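Local coordinates for uncharacterized protein (Desulfovibrio piger, PDB 4LG3), which is of unknown function but belongs to the DUF4875 family, in the CamS-like clan, and folds as a mixed beta sheet with accompanying helices, at residues I43-D47 and S48-S52; G145-E149 and R150-A154. One frame throughout, in Å; residues are numbered along the deposited sequence.

Interaction 1: I43-D47 and S48-S52; sequences IARRD and SSTVS. With SO4 (sulfate ion), chain E.
The guanidinium of Arg45 lies with one face against the CG2 methyl of Val51, which sits 3.2 Å above its plane and offset toward the rim. Arginine suits the place because its flat group can lie on a hydrocarbon while its N-H groups remain available to acceptors: NH1 bonds to Gln8 OE1, and NE makes a weak, bent bond to Asp47 O (3.4 Å). Arg45 spans the distance because its CG is anti to the backbone N (chi1 -173°) and the chain is extended to NE.

The carboxylate of Asp47 turns forward to the residues that follow it. Its OD1 accepts the backbone N of Ser49 at 3.0 Å, nearly along the C-O axis, and this closes an Asx turn. Ser49 OG also donates to OD1; the modelled 2.4 Å is too short to take literally. OD2 takes the backbone N of Ala125, so one short acid grips its own loop and the start of helix 125-137. The Asx turn overlaps a type I beta turn from Ser48 to Val51, closed by Val51 N to Ser48 O. Together they carry the chain from strand 42-44 of the large mixed sheet to Ser52, the N-cap of helix 53-71. Ser48 is buried, and a small hydroxyl fits there because Leu123 N satisfies it.

A water donates to Asp47 O (2.6 Å); its second contact, to Thr50 OG1, is modelled too short (2.4 Å) to rely on. Arg46 is exposed and takes no part in the Asp47-serine bonding. Ile43 CD1 lies over the centre of one face of its guanidinium, while NH2 gives a bent bond (138°) in the guanidinium plane to O4 of a sulfate (2.6 Å), an ion also bound by Lys38 N and probably from the crystallisation liquor.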
loop_
_atom_site.group_PDB
_atom_site.type_symbol
_atom_site.label_atom_id
_atom_site.label_comp_id
_atom_site.label_asym_id
_atom_site.label_seq_id
_atom_site.Cartn_x
_atom_site.Cartn_y
_atom_site.Cartn_z
ATOM N N ILE A 43 5.084 2.043 -15.480
ATOM C CA ILE A 43 4.172 0.939 -15.223
ATOM C C ILE A 43 4.220 0.594 -13.751
ATOM O O ILE A 43 5.180 0.962 -13.063
ATOM C CB ILE A 43 4.536 -0.305 -16.103
ATOM C CG1 ILE A 43 5.987 -0.786 -15.837
ATOM C CG2 ILE A 43 4.263 -0.054 -17.606
ATOM C CD1 ILE A 43 6.330 -2.134 -16.314
ATOM N N ALA A 44 3.223 -0.155 -13.279
ATOM C CA ALA A 44 3.239 -0.705 -11.928
ATOM C C ALA A 44 4.469 -1.600 -11.812
ATOM O O ALA A 44 4.755 -2.340 -12.752
ATOM C CB ALA A 44 1.973 -1.502 -11.683
ATOM N N ARG A 45 5.256 -1.450 -10.742
ATOM C CA ARG A 45 6.495 -2.200 -10.541
ATOM C C ARG A 45 6.213 -3.714 -10.592
ATOM O O ARG A 45 5.396 -4.226 -9.827
ATOM C CB ARG A 45 7.166 -1.794 -9.223
ATOM C CG ARG A 45 8.523 -2.434 -9.070
ATOM C CD ARG A 45 9.422 -1.576 -8.269
ATOM N NE ARG A 45 10.719 -2.209 -8.086
ATOM C CZ ARG A 45 11.688 -1.686 -7.348
ATOM N NH1 ARG A 45 11.511 -0.517 -6.736
ATOM N NH2 ARG A 45 12.839 -2.331 -7.201
ATOM N N ARG A 46 6.868 -4.394 -11.543
ATOM C CA ARG A 46 6.692 -5.805 -11.867
ATOM C C ARG A 46 7.042 -6.727 -10.694
ATOM O O ARG A 46 6.356 -7.719 -10.494
ATOM C CB ARG A 46 7.510 -6.167 -13.118
ATOM C CG ARG A 46 7.011 -5.473 -14.384
ATOM C CD ARG A 46 7.579 -6.092 -15.636
ATOM N NE ARG A 46 8.531 -5.201 -16.294
ATOM C CZ ARG A 46 8.397 -4.731 -17.536
ATOM N NH1 ARG A 46 7.334 -5.050 -18.268
ATOM N NH2 ARG A 46 9.318 -3.930 -18.050
ATOM N N ASP A 47 8.104 -6.406 -9.939
ATOM C CA ASP A 47 8.570 -7.200 -8.804
ATOM C C ASP A 47 9.204 -6.284 -7.758
ATOM O O ASP A 47 10.172 -5.611 -8.061
ATOM C CB ASP A 47 9.574 -8.275 -9.293
ATOM C CG ASP A 47 9.856 -9.429 -8.331
ATOM O OD1 ASP A 47 10.250 -9.159 -7.176
ATOM O OD2 ASP A 47 9.744 -10.606 -8.759
ATOM N N SER A 48 8.661 -6.251 -6.544
ATOM C CA SER A 48 9.200 -5.434 -5.446
ATOM C C SER A 48 9.789 -6.320 -4.294
ATOM O O SER A 48 10.085 -5.805 -3.207
ATOM C CB SER A 48 8.132 -4.477 -4.901
ATOM O OG SER A 48 6.893 -5.099 -4.607
ATOM N N SER A 49 10.045 -7.615 -4.557
ATOM C CA SER A 49 10.538 -8.519 -3.501
ATOM C C SER A 49 11.961 -8.184 -3.015
ATOM O O SER A 49 12.353 -8.631 -1.921
ATOM C CB SER A 49 10.457 -9.975 -3.935
ATOM O OG SER A 49 11.171 -10.156 -5.143
ATOM N N THR A 50 12.696 -7.354 -3.784
ATOM C CA THR A 50 14.056 -6.912 -3.431
ATOM C C THR A 50 14.045 -5.521 -2.786
ATOM O O THR A 50 15.099 -5.028 -2.408
ATOM C CB THR A 50 14.972 -6.929 -4.642
ATOM O OG1 THR A 50 14.418 -6.073 -5.649
ATOM C CG2 THR A 50 15.201 -8.330 -5.164
ATOM N N VAL A 51 12.860 -4.906 -2.648
ATOM C CA VAL A 51 12.670 -3.614 -1.992
ATOM C C VAL A 51 12.631 -3.888 -0.475
ATOM O O VAL A 51 11.824 -4.697 -0.019
ATOM C CB VAL A 51 11.413 -2.848 -2.502
ATOM C CG1 VAL A 51 11.294 -1.486 -1.842
ATOM C CG2 VAL A 51 11.453 -2.687 -4.019
ATOM N N SER A 52 13.563 -3.276 0.285
ATOM C CA SER A 52 13.633 -3.446 1.731
ATOM C C SER A 52 12.473 -2.733 2.463
ATOM O O SER A 52 11.804 -1.862 1.899
ATOM C CB SER A 52 14.961 -2.931 2.258
ATOM O OG SER A 52 15.051 -1.531 2.083
HETATM S S SO4 E . 12.207 -3.106 -18.996
HETATM O O1 SO4 E . 13.109 -2.026 -19.404
HETATM O O2 SO4 E . 11.140 -3.306 -19.993
HETATM O O3 SO4 E . 12.967 -4.355 -18.867
HETATM O O4 SO4 E . 11.626 -2.731 -17.703
HETATM O O HOH W 1 12.225 -6.327 -6.635
#

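Interaction 2: G145-E149 and R150-A154; sequences GSTDE and RRLKA
Asp148 and Arg151 meet three residues apart, where Asp148 is the N-cap of helix 149-160. Its OD1 accepts the backbone N of Arg151 in a straight but weak bond (3.4 Å, 170°), the capping bond. OD2 takes Arg151 NH1 at 2.8 Å through its syn lone pair, a salt bridge. OD2 lies in the Arg151 guanidinium plane, but the carboxylate plane stands 84° from it, so the groups do not meet as a flat fork. Asp148 reaches both because its CG is anti to the backbone N (chi1 179°). An acid suits this end, where the amides of the first turn lack helical acceptors and the helix dipole would probably add to the attraction.

Next outward, the edge of the Arg150 guanidinium comes over one face of Arg151, NH2 lying 3.1 Å above the plane toward the rim; solvent and the nearby carboxylate probably ease the like charges.

The backbone fixes this shell. Asp148 centres an inverse gamma turn that swings the chain from the weakly bonded 146-147 strand into the helix, and its O starts the helical bonding by accepting Leu152 N at 3.0 Å. Leu152, buried, packs on Trp134 and Met137 of helix 125-137. Across the turn, its CD2 meets the Thr147 CG2 methyl at 3.7 Å, while Thr147 OG1 bonds to Gln142 NE2.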
loop_
_atom_site.group_PDB
_atom_site.type_symbol
_atom_site.label_atom_id
_atom_site.label_comp_id
_atom_site.label_asym_id
_atom_site.label_seq_id
_atom_site.Cartn_x
_atom_site.Cartn_y
_atom_site.Cartn_z
ATOM N N GLY A 145 -22.034 -15.047 1.614
ATOM C CA GLY A 145 -21.358 -13.789 1.929
ATOM C C GLY A 145 -19.865 -13.866 2.183
ATOM O O GLY A 145 -19.269 -12.904 2.679
ATOM N N SER A 146 -19.239 -15.006 1.861
ATOM C CA SER A 146 -17.796 -15.168 2.055
ATOM C C SER A 146 -17.172 -15.938 0.895
ATOM O O SER A 146 -17.838 -16.758 0.256
ATOM C CB SER A 146 -17.487 -15.846 3.384
ATOM O OG SER A 146 -18.370 -16.934 3.593
ATOM N N THR A 147 -15.897 -15.641 0.605
ATOM C CA THR A 147 -15.148 -16.290 -0.462
ATOM C C THR A 147 -14.871 -17.741 -0.077
ATOM O O THR A 147 -14.391 -18.006 1.030
ATOM C CB THR A 147 -13.837 -15.524 -0.730
ATOM O OG1 THR A 147 -14.119 -14.171 -1.093
ATOM C CG2 THR A 147 -12.973 -16.179 -1.799
ATOM N N ASP A 148 -15.162 -18.673 -0.998
ATOM C CA ASP A 148 -14.824 -20.081 -0.832
ATOM C C ASP A 148 -13.330 -20.167 -1.188
ATOM O O ASP A 148 -12.969 -20.343 -2.364
ATOM C CB ASP A 148 -15.734 -20.962 -1.715
ATOM C CG ASP A 148 -15.482 -22.458 -1.674
ATOM O OD1 ASP A 148 -14.472 -22.884 -1.052
ATOM O OD2 ASP A 148 -16.276 -23.200 -2.279
ATOM N N GLU A 149 -12.465 -19.935 -0.173
ATOM C CA GLU A 149 -11.013 -19.881 -0.326
ATOM C C GLU A 149 -10.437 -21.155 -0.944
ATOM O O GLU A 149 -9.586 -21.057 -1.831
ATOM C CB GLU A 149 -10.333 -19.589 1.015
ATOM C CG GLU A 149 -10.373 -18.113 1.379
ATOM C CD GLU A 149 -9.802 -17.806 2.743
ATOM O OE1 GLU A 149 -8.560 -17.740 2.869
ATOM O OE2 GLU A 149 -10.597 -17.657 3.697
ATOM N N ARG A 150 -10.927 -22.337 -0.494
ATOM C CA ARG A 150 -10.511 -23.667 -0.951
ATOM C C ARG A 150 -10.602 -23.779 -2.482
ATOM O O ARG A 150 -9.608 -24.113 -3.132
ATOM C CB ARG A 150 -11.384 -24.753 -0.282
ATOM C CG ARG A 150 -10.818 -26.161 -0.387
ATOM C CD ARG A 150 -11.921 -27.188 -0.228
ATOM N NE ARG A 150 -12.817 -27.238 -1.387
ATOM C CZ ARG A 150 -13.302 -28.364 -1.907
ATOM N NH1 ARG A 150 -12.983 -29.540 -1.377
ATOM N NH2 ARG A 150 -14.112 -28.324 -2.956
ATOM N N ARG A 151 -11.791 -23.470 -3.041
ATOM C CA ARG A 151 -12.079 -23.521 -4.470
ATOM C C ARG A 151 -11.367 -22.401 -5.243
ATOM O O ARG A 151 -10.933 -22.652 -6.369
ATOM C CB ARG A 151 -13.597 -23.492 -4.726
ATOM C CG ARG A 151 -14.192 -24.900 -4.796
ATOM C CD ARG A 151 -15.694 -24.935 -4.971
ATOM N NE ARG A 151 -16.221 -26.287 -4.757
ATOM C CZ ARG A 151 -16.875 -26.686 -3.666
ATOM N NH1 ARG A 151 -17.108 -25.833 -2.673
ATOM N NH2 ARG A 151 -17.307 -27.937 -3.563
ATOM N N LEU A 152 -11.238 -21.182 -4.660
ATOM C CA LEU A 152 -10.536 -20.078 -5.326
ATOM C C LEU A 152 -9.036 -20.377 -5.413
ATOM O O LEU A 152 -8.458 -20.183 -6.485
ATOM C CB LEU A 152 -10.782 -18.718 -4.645
ATOM C CG LEU A 152 -10.130 -17.471 -5.291
ATOM C CD1 LEU A 152 -10.455 -17.349 -6.782
ATOM C CD2 LEU A 152 -10.531 -16.219 -4.568
ATOM N N LYS A 153 -8.424 -20.865 -4.302
ATOM C CA LYS A 153 -7.012 -21.262 -4.238
ATOM C C LYS A 153 -6.702 -22.343 -5.302
ATOM O O LYS A 153 -5.679 -22.248 -5.983
ATOM C CB LYS A 153 -6.630 -21.790 -2.833
ATOM C CG LYS A 153 -6.361 -20.722 -1.778
ATOM C CD LYS A 153 -5.877 -21.345 -0.452
ATOM C CE LYS A 153 -5.848 -20.338 0.687
ATOM N NZ LYS A 153 -4.572 -20.375 1.460
ATOM N N ALA A 154 -7.600 -23.343 -5.457
ATOM C CA ALA A 154 -7.453 -24.447 -6.413
ATOM C C ALA A 154 -7.525 -23.987 -7.884
ATOM O O ALA A 154 -6.737 -24.466 -8.702
ATOM C CB ALA A 154 -8.511 -25.502 -6.160
#

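How the interactions relate
Both interactions are local bends leading from a strand into a helix, and in each an aspartate side chain accepts a backbone N-H: Asp47 closes an Asx turn ahead of helix 53-71, whereas Asp148 itself caps helix 149-160. Interaction 1 is partly buried beside the large sheet, and its Ser48 OG and Asp47 OD2 find backbone N-H partners outside the bend; interaction 2 is a surface contact, farther from the chain centre, built on a salt bridge with a second arginine beside it. The centres of interactions 1 and 2 lie about 27 Å apart. Helix 125-137 links them: Asp47 bonds to its first residue, while Leu152 packs on Trp134 and Met137 near its far end.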